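Local coordinates for vascular protein tyrosine phosphatase 1 (Rattus norvegicus, PDB 3I36) that probably catalyses, through its cytoplasmic catalytic domain captured here, the hydrolysis of phosphotyrosine in proteins to tyrosine and phosphate, at residues A[63-68]-A[79-84]; A[72-77]-A[97-102]. All blocks are in the same frame, centred on the assembly; numbering follows the deposited sequence.

Contact 1 of 2, residues A[63-68]-A[79-84]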
ATOM      1  N   TYR A  63     -14.060 -14.386   5.609  1.00 14.04           N
ATOM      2  CA  TYR A  63     -15.212 -15.052   5.027  1.00 13.52           C
ATOM      3  C   TYR A  63     -15.653 -14.419   3.711  1.00 12.95           C
ATOM      4  O   TYR A  63     -15.943 -15.125   2.761  1.00 16.75           O
ATOM      5  CB  TYR A  63     -16.379 -15.070   6.010  1.00 21.88           C
ATOM      6  CG  TYR A  63     -16.067 -15.871   7.244  1.00 31.77           C
ATOM      7  CD1 TYR A  63     -15.313 -17.034   7.157  1.00 40.64           C
ATOM      8  CD2 TYR A  63     -16.524 -15.476   8.494  1.00 32.98           C
ATOM      9  CE1 TYR A  63     -15.016 -17.780   8.277  1.00 47.43           C
ATOM     10  CE2 TYR A  63     -16.233 -16.217   9.626  1.00 37.10           C
ATOM     11  CZ  TYR A  63     -15.477 -17.371   9.510  1.00 44.19           C
ATOM     12  OH  TYR A  63     -15.172 -18.122  10.624  1.00 45.22           O
ATOM     13  N   ALA A  64     -15.724 -13.090   3.656  1.00 13.70           N
ATOM     14  CA  ALA A  64     -16.215 -12.451   2.437  1.00 19.01           C
ATOM     15  C   ALA A  64     -15.304 -12.830   1.273  1.00 16.78           C
ATOM     16  O   ALA A  64     -15.767 -13.165   0.187  1.00 15.89           O
ATOM     17  CB  ALA A  64     -16.286 -10.930   2.595  1.00 11.04           C
ATOM     18  N   ALA A  65     -14.001 -12.788   1.519  1.00 13.53           N
ATOM     19  CA  ALA A  65     -13.011 -13.120   0.494  1.00 14.60           C
ATOM     20  C   ALA A  65     -13.157 -14.542  -0.016  1.00 17.01           C
ATOM     21  O   ALA A  65     -12.713 -14.845  -1.114  1.00 14.51           O
ATOM     22  CB  ALA A  65     -11.607 -12.921   1.024  1.00 11.77           C
ATOM     23  N   GLU A  66     -13.755 -15.408   0.796  1.00 14.90           N
ATOM     24  CA  GLU A  66     -13.854 -16.827   0.474  1.00 18.80           C
ATOM     25  C   GLU A  66     -15.206 -17.201  -0.122  1.00 23.71           C
ATOM     26  O   GLU A  66     -15.413 -18.340  -0.559  1.00 22.37           O
ATOM     27  CB  GLU A  66     -13.556 -17.666   1.722  1.00 20.57           C
ATOM     28  CG  GLU A  66     -12.093 -17.616   2.119  1.00 26.28           C
ATOM     29  CD  GLU A  66     -11.822 -18.170   3.511  1.00 34.12           C
ATOM     30  OE1 GLU A  66     -12.777 -18.321   4.300  1.00 30.93           O
ATOM     31  OE2 GLU A  66     -10.640 -18.437   3.820  1.00 36.83           O
ATOM     32  N   ILE A  67     -16.131 -16.250  -0.142  1.00 18.37           N
ATOM     33  CA  ILE A  67     -17.413 -16.501  -0.784  1.00 19.36           C
ATOM     34  C   ILE A  67     -17.171 -16.826  -2.250  1.00 17.68           C
ATOM     35  O   ILE A  67     -16.347 -16.192  -2.904  1.00 16.87           O
ATOM     36  CB  ILE A  67     -18.378 -15.302  -0.640  1.00 17.49           C
ATOM     37  CG1 ILE A  67     -18.703 -15.081   0.843  1.00 21.19           C
ATOM     38  CG2 ILE A  67     -19.656 -15.545  -1.439  1.00 20.24           C
ATOM     39  CD1 ILE A  67     -19.573 -13.884   1.098  1.00 19.76           C
ATOM     40  N   ALA A  68     -17.877 -17.832  -2.758  1.00 15.49           N
ATOM     41  CA  ALA A  68     -17.652 -18.316  -4.112  1.00 20.13           C
ATOM     42  C   ALA A  68     -17.603 -17.166  -5.108  1.00 21.73           C
ATOM     43  O   ALA A  68     -16.690 -17.080  -5.931  1.00 19.06           O
ATOM     44  CB  ALA A  68     -18.740 -19.333  -4.507  1.00 20.17           C
ATOM     45  N   VAL A  79      -4.015 -14.416  -0.679  1.00 12.74           N
ATOM     46  CA  VAL A  79      -3.982 -13.054  -0.188  1.00 12.56           C
ATOM     47  C   VAL A  79      -5.396 -12.532  -0.117  1.00 12.58           C
ATOM     48  O   VAL A  79      -5.936 -11.986  -1.082  1.00 12.56           O
ATOM     49  CB  VAL A  79      -3.117 -12.154  -1.061  1.00 16.11           C
ATOM     50  CG1 VAL A  79      -3.124 -10.746  -0.500  1.00 18.16           C
ATOM     51  CG2 VAL A  79      -1.685 -12.713  -1.122  1.00 15.30           C
ATOM     52  N   LEU A  80      -6.012 -12.756   1.032  1.00 14.33           N
ATOM     53  CA  LEU A  80      -7.417 -12.445   1.198  1.00 14.16           C
ATOM     54  C   LEU A  80      -7.565 -11.434   2.306  1.00 14.44           C
ATOM     55  O   LEU A  80      -6.952 -11.573   3.357  1.00 11.88           O
ATOM     56  CB  LEU A  80      -8.192 -13.694   1.585  1.00 14.54           C
ATOM     57  CG  LEU A  80      -7.977 -14.864   0.635  1.00 16.04           C
ATOM     58  CD1 LEU A  80      -8.814 -16.034   1.109  1.00 18.13           C
ATOM     59  CD2 LEU A  80      -8.350 -14.473  -0.794  1.00 13.33           C
ATOM     60  N   PRO A  81      -8.422 -10.442   2.083  1.00 13.72           N
ATOM     61  CA  PRO A  81      -8.647  -9.406   3.087  1.00 13.03           C
ATOM     62  C   PRO A  81      -9.358  -9.998   4.299  1.00 13.81           C
ATOM     63  O   PRO A  81     -10.315 -10.759   4.150  1.00 13.39           O
ATOM     64  CB  PRO A  81      -9.570  -8.426   2.365  1.00 12.42           C
ATOM     65  CG  PRO A  81     -10.314  -9.300   1.328  1.00 10.41           C
ATOM     66  CD  PRO A  81      -9.190 -10.204   0.849  1.00  9.30           C
ATOM     67  N   TYR A  82      -8.902  -9.643   5.494  1.00 14.88           N
ATOM     68  CA  TYR A  82      -9.634 -10.006   6.691  1.00 15.32           C
ATOM     69  C   TYR A  82     -10.924  -9.206   6.742  1.00 13.79           C
ATOM     70  O   TYR A  82     -10.949  -8.027   6.390  1.00 12.25           O
ATOM     71  CB  TYR A  82      -8.803  -9.731   7.948  1.00 12.02           C
ATOM     72  CG  TYR A  82      -7.498 -10.471   7.936  1.00 14.01           C
ATOM     73  CD1 TYR A  82      -7.467 -11.837   7.675  1.00 11.45           C
ATOM     74  CD2 TYR A  82      -6.295  -9.815   8.191  1.00 14.70           C
ATOM     75  CE1 TYR A  82      -6.276 -12.535   7.650  1.00 17.04           C
ATOM     76  CE2 TYR A  82      -5.089 -10.509   8.172  1.00 14.05           C
ATOM     77  CZ  TYR A  82      -5.089 -11.866   7.901  1.00 11.31           C
ATOM     78  OH  TYR A  82      -3.917 -12.572   7.886  1.00 14.83           O
ATOM     79  N   ASP A  83     -11.992  -9.864   7.171  1.00 13.76           N
ATOM     80  CA  ASP A  83     -13.297  -9.228   7.285  1.00 15.86           C
ATOM     81  C   ASP A  83     -13.226  -8.011   8.184  1.00 14.54           C
ATOM     82  O   ASP A  83     -13.897  -7.011   7.958  1.00 14.63           O
ATOM     83  CB  ASP A  83     -14.288 -10.215   7.882  1.00 10.29           C
ATOM     84  CG  ASP A  83     -14.545 -11.393   6.968  1.00 14.49           C
ATOM     85  OD1 ASP A  83     -14.614 -11.167   5.750  1.00 14.89           O
ATOM     86  OD2 ASP A  83     -14.653 -12.538   7.458  1.00 16.76           O
ATOM     87  N   ILE A  84     -12.412  -8.106   9.220  1.00 12.10           N
ATOM     88  CA  ILE A  84     -12.411  -7.065  10.233  1.00 11.44           C
ATOM     89  C   ILE A  84     -11.950  -5.708   9.690  1.00 13.05           C
ATOM     90  O   ILE A  84     -12.247  -4.669  10.267  1.00 15.64           O
ATOM     91  CB  ILE A  84     -11.535  -7.475  11.436  1.00 13.08           C
ATOM     92  CG1 ILE A  84     -11.826  -6.586  12.645  1.00 16.56           C
ATOM     93  CG2 ILE A  84     -10.061  -7.465  11.054  1.00 11.81           C
ATOM     94  CD1 ILE A  84     -11.309  -7.162  13.941  1.00 17.02           C
TER
HETATM   95  O   HOH W   1     -12.994 -11.333   3.720  1.00 11.41           O

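Contact 2 of 2, residues A[72-77]-A[97-102]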
ATOM      1  N   GLY A  72     -13.026 -15.116  -7.349  1.00 16.04           N
ATOM      2  CA  GLY A  72     -12.450 -14.682  -8.605  1.00 18.69           C
ATOM      3  C   GLY A  72     -12.104 -13.208  -8.591  1.00 17.48           C
ATOM      4  O   GLY A  72     -11.552 -12.692  -9.558  1.00 21.72           O
ATOM      5  N   LYS A  73     -12.433 -12.529  -7.496  1.00 13.45           N
ATOM      6  CA  LYS A  73     -12.099 -11.118  -7.366  1.00 14.05           C
ATOM      7  C   LYS A  73     -10.777 -10.981  -6.629  1.00 17.26           C
ATOM      8  O   LYS A  73     -10.285  -9.880  -6.397  1.00 14.73           O
ATOM      9  CB  LYS A  73     -13.211 -10.382  -6.623  1.00 16.87           C
ATOM     10  CG  LYS A  73     -14.585 -10.519  -7.261  1.00 13.35           C
ATOM     11  CD  LYS A  73     -15.625  -9.865  -6.364  1.00 14.49           C
ATOM     12  CE  LYS A  73     -17.038 -10.020  -6.922  1.00 11.97           C
ATOM     13  NZ  LYS A  73     -18.008  -9.447  -5.944  1.00 12.31           N
ATOM     14  N   ASN A  74     -10.208 -12.115  -6.254  1.00 14.55           N
ATOM     15  CA  ASN A  74      -8.915 -12.125  -5.597  1.00 14.27           C
ATOM     16  C   ASN A  74      -7.832 -12.488  -6.577  1.00 14.83           C
ATOM     17  O   ASN A  74      -7.932 -13.493  -7.276  1.00 13.80           O
ATOM     18  CB  ASN A  74      -8.919 -13.132  -4.464  1.00 14.89           C
ATOM     19  CG  ASN A  74      -9.958 -12.818  -3.441  1.00 11.64           C
ATOM     20  OD1 ASN A  74     -10.143 -11.664  -3.079  1.00 12.90           O
ATOM     21  ND2 ASN A  74     -10.649 -13.843  -2.966  1.00 14.11           N
ATOM     22  N   ARG A  75      -6.802 -11.661  -6.634  1.00 12.17           N
ATOM     23  CA  ARG A  75      -5.706 -11.921  -7.536  1.00 11.33           C
ATOM     24  C   ARG A  75      -4.977 -13.182  -7.123  1.00 16.01           C
ATOM     25  O   ARG A  75      -4.663 -14.035  -7.951  1.00 13.72           O
ATOM     26  CB  ARG A  75      -4.735 -10.748  -7.535  1.00 13.86           C
ATOM     27  CG  ARG A  75      -3.523 -10.975  -8.441  1.00 14.12           C
ATOM     28  CD  ARG A  75      -2.715  -9.687  -8.612  1.00 13.99           C
ATOM     29  NE  ARG A  75      -3.412  -8.710  -9.453  1.00 11.53           N
ATOM     30  CZ  ARG A  75      -3.499  -8.803 -10.774  1.00 15.94           C
ATOM     31  NH1 ARG A  75      -2.931  -9.833 -11.410  1.00 20.67           N
ATOM     32  NH2 ARG A  75      -4.148  -7.879 -11.465  1.00 13.88           N
ATOM     33  N   TYR A  76      -4.697 -13.290  -5.833  1.00 12.84           N
ATOM     34  CA  TYR A  76      -4.038 -14.481  -5.290  1.00 19.20           C
ATOM     35  C   TYR A  76      -4.918 -15.119  -4.240  1.00 19.79           C
ATOM     36  O   TYR A  76      -5.410 -14.441  -3.346  1.00 14.31           O
ATOM     37  CB  TYR A  76      -2.692 -14.102  -4.669  1.00 13.85           C
ATOM     38  CG  TYR A  76      -1.814 -13.371  -5.639  1.00 18.23           C
ATOM     39  CD1 TYR A  76      -1.221 -14.045  -6.705  1.00 18.65           C
ATOM     40  CD2 TYR A  76      -1.586 -12.007  -5.512  1.00 17.18           C
ATOM     41  CE1 TYR A  76      -0.427 -13.390  -7.600  1.00 16.23           C
ATOM     42  CE2 TYR A  76      -0.789 -11.335  -6.418  1.00 15.15           C
ATOM     43  CZ  TYR A  76      -0.211 -12.032  -7.459  1.00 16.15           C
ATOM     44  OH  TYR A  76       0.582 -11.373  -8.370  1.00 17.47           O
ATOM     45  N   ASN A  77      -5.114 -16.425  -4.348  1.00 12.74           N
ATOM     46  CA  ASN A  77      -6.034 -17.120  -3.458  1.00 15.94           C
ATOM     47  C   ASN A  77      -5.586 -17.100  -2.002  1.00 15.62           C
ATOM     48  O   ASN A  77      -6.386 -17.314  -1.092  1.00 20.98           O
ATOM     49  CB  ASN A  77      -6.218 -18.565  -3.925  1.00 26.37           C
ATOM     50  CG  ASN A  77      -7.386 -19.243  -3.246  1.00 41.64           C
ATOM     51  OD1 ASN A  77      -8.372 -18.594  -2.890  1.00 40.82           O
ATOM     52  ND2 ASN A  77      -7.282 -20.556  -3.055  1.00 47.35           N
ATOM     53  N   ASP A  97     -21.488  -7.605  -3.926  1.00 17.22           N
ATOM     54  CA  ASP A  97     -21.098  -6.367  -4.593  1.00 17.86           C
ATOM     55  C   ASP A  97     -20.200  -5.535  -3.679  1.00 14.72           C
ATOM     56  O   ASP A  97     -19.504  -4.644  -4.137  1.00 17.05           O
ATOM     57  CB  ASP A  97     -22.324  -5.532  -4.921  1.00 20.65           C
ATOM     58  CG  ASP A  97     -23.179  -6.146  -5.996  1.00 26.47           C
ATOM     59  OD1 ASP A  97     -22.719  -7.090  -6.678  1.00 29.14           O
ATOM     60  OD2 ASP A  97     -24.312  -5.661  -6.151  1.00 33.57           O
ATOM     61  N   ASP A  98     -20.231  -5.808  -2.383  1.00 15.67           N
ATOM     62  CA  ASP A  98     -19.478  -4.973  -1.455  1.00 13.27           C
ATOM     63  C   ASP A  98     -18.003  -5.341  -1.473  1.00 17.13           C
ATOM     64  O   ASP A  98     -17.166  -4.687  -0.847  1.00 15.29           O
ATOM     65  CB  ASP A  98     -20.056  -5.062  -0.033  1.00 14.02           C
ATOM     66  CG  ASP A  98     -19.663  -6.346   0.710  1.00 19.04           C
ATOM     67  OD1 ASP A  98     -18.879  -7.180   0.202  1.00 16.71           O
ATOM     68  OD2 ASP A  98     -20.144  -6.512   1.845  1.00 23.97           O
ATOM     69  N   TYR A  99     -17.678  -6.372  -2.232  1.00 14.68           N
ATOM     70  CA  TYR A  99     -16.394  -7.014  -2.036  1.00 14.92           C
ATOM     71  C   TYR A  99     -15.312  -6.470  -2.929  1.00 12.45           C
ATOM     72  O   TYR A  99     -15.481  -6.346  -4.144  1.00 15.22           O
ATOM     73  CB  TYR A  99     -16.464  -8.524  -2.245  1.00 10.89           C
ATOM     74  CG  TYR A  99     -15.124  -9.125  -1.971  1.00 10.41           C
ATOM     75  CD1 TYR A  99     -14.731  -9.406  -0.667  1.00 13.63           C
ATOM     76  CD2 TYR A  99     -14.217  -9.351  -3.000  1.00 12.41           C
ATOM     77  CE1 TYR A  99     -13.482  -9.917  -0.392  1.00 13.52           C
ATOM     78  CE2 TYR A  99     -12.956  -9.882  -2.738  1.00 11.63           C
ATOM     79  CZ  TYR A  99     -12.602 -10.155  -1.420  1.00 12.19           C
ATOM     80  OH  TYR A  99     -11.367 -10.663  -1.138  1.00 11.00           O
ATOM     81  N   ILE A 100     -14.181  -6.173  -2.307  1.00 10.86           N
ATOM     82  CA  ILE A 100     -12.971  -5.914  -3.052  1.00 10.88           C
ATOM     83  C   ILE A 100     -11.821  -6.392  -2.196  1.00 11.23           C
ATOM     84  O   ILE A 100     -11.875  -6.338  -0.958  1.00 12.53           O
ATOM     85  CB  ILE A 100     -12.810  -4.424  -3.385  1.00  9.69           C
ATOM     86  CG1 ILE A 100     -11.543  -4.206  -4.238  1.00 12.89           C
ATOM     87  CG2 ILE A 100     -12.789  -3.612  -2.085  1.00 10.40           C
ATOM     88  CD1 ILE A 100     -11.552  -2.897  -5.029  1.00 11.50           C
ATOM     89  N   ASN A 101     -10.792  -6.900  -2.849  1.00 10.90           N
ATOM     90  CA  ASN A 101      -9.651  -7.383  -2.121  1.00  8.56           C
ATOM     91  C   ASN A 101      -8.821  -6.189  -1.691  1.00 11.21           C
ATOM     92  O   ASN A 101      -7.932  -5.741  -2.415  1.00 10.32           O
ATOM     93  CB  ASN A 101      -8.815  -8.327  -2.962  1.00  9.70           C
ATOM     94  CG  ASN A 101      -7.791  -9.047  -2.126  1.00 12.83           C
ATOM     95  OD1 ASN A 101      -7.045  -8.411  -1.373  1.00 13.73           O
ATOM     96  ND2 ASN A 101      -7.766 -10.373  -2.218  1.00 10.90           N
ATOM     97  N   ALA A 102      -9.166  -5.660  -0.525  1.00  8.59           N
ATOM     98  CA  ALA A 102      -8.579  -4.431  -0.014  1.00  9.59           C
ATOM     99  C   ALA A 102      -8.901  -4.345   1.459  1.00  6.74           C
ATOM    100  O   ALA A 102      -9.964  -4.788   1.907  1.00 11.05           O
ATOM    101  CB  ALA A 102      -9.157  -3.210  -0.742  1.00  7.56           C
TER
HETATM  102  O   HOH W   2     -11.044  -7.320  -5.657  1.00 12.26           O
HETATM  103  O   HOH W   3     -17.410  -6.799  -5.927  1.00 15.13           O
HETATM  104  O   HOH W   4     -20.591  -9.820  -6.807  1.00 32.51           O

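Contact 1 of 2, residues A[63-68]-A[79-84]
Asp83 turns its carboxylate toward the start of the short helix 63-66 and grips two successive backbone N-H groups, one with each oxygen. OD2 accepts from Tyr63 N at 2.7 Å, on the syn side but 21° out of the carboxylate plane. OD1 takes the straighter bond from Ala64 N (3.1 Å, N-H...O 167°) on its syn lone pair. With CG anti to its own carbonyl carbon (chi1 -66°), Asp83 holds both oxygens at these N-H groups. The Tyr63 side chain crosses it at about a right angle, with Asp83 OD2 lying 3.4 Å from Tyr63 CB. Water 1 continues the pattern: it donates to Asp83 OD1 and Pro81 O and accepts from Ala65 N, tying the third N-H to the same loop. Residues 79-83 belong to the VLPYD sequence that follows the KNRY loop in classical tyrosine phosphatases. Farther along, the methyl of Ala65 points into this loop, where CB meets Leu80 CB at 3.5 Å and Pro81 CD at 3.6 Å. Beside it, the Glu66 chain crosses Leu80 roughly at right angles, its CG 3.8 Å from Leu80 CD1. Arg86 NE forms a long, weak ion pair with Asp83 OD1.

Contact 2 of 2, residues A[72-77]-A[97-102]
Tyr99 extends its ring toward residues 72-77 with CG opposite the backbone N (chi1 -178°), while Asn74 swings CG to the side away from its carbonyl carbon (chi1 -60°), so that the phenol and the amide oxygen meet. Tyr99 OH donates to Asn74 OD1 at 2.5 Å, in the carbonyl plane and on a lone pair; the amide plane stands 78° from the ring, with OD1 at the ring edge. A second donor, Asn101 ND2, reaches the same oxygen at 2.8 Å from above the carbonyl plane, the two amides nearly perpendicular. Two bonds therefore grip this buried oxygen, and Val79 O also accepts from Asn101 ND2. The extended Lys73 chain slides past Tyr99 in the opposite direction, Lys73 CD lying 3.7 Å from Tyr99 CD2 at the ring edge. Its ammonium bonds to Asn70 OD1 and, probably through water 3, to Tyr99 O; water 4 relays it only weakly to Asp97. Water 2 bridges Lys73 O (2.8 Å) and Asn101 N (2.9 Å). Residues 73-76 spell KNRY, the phosphotyrosine-recognition loop of classical tyrosine phosphatases, and Tyr76 touches Ala246 of the phosphate-binding loop, which probably binds substrate. Gln118, beyond strand 114-117, accepts from Arg75 N and donates to Lys73 O. Thus the loop after helix 68-71 is joined to strand 99-100 and to the corner at Asn101 that follows it, and Tyr99 also packs on helix 63-66 and strand 86-88.

Contacts 1 and 2 lie side by side, their centres 8 Å apart, on the same side of the catalytic domain. Their segments alternate along the chain: 63-68, 72-77, 79-84, then 97-102. The chain leaves helix 63-66, passes helix 68-71 and the KNRY loop, and returns past helix 63-66 before reaching strand 86-88 and the edge of the mixed sheet. Probable hydrogen bonds from Asn74 ND2 to Ala65 O and from Asn101 ND2 to Val79 O join the pair, and Tyr99 OH packs against Ala65 CB and Pro81 CD. Together they join the recognition loop, helix 63-66, the 79-84 loop and strand 99-100 into one packed unit. The side chains of Pro81 and Asn101 lie about 8 and 7 Å from that of Val248 in the probable phosphate-binding loop.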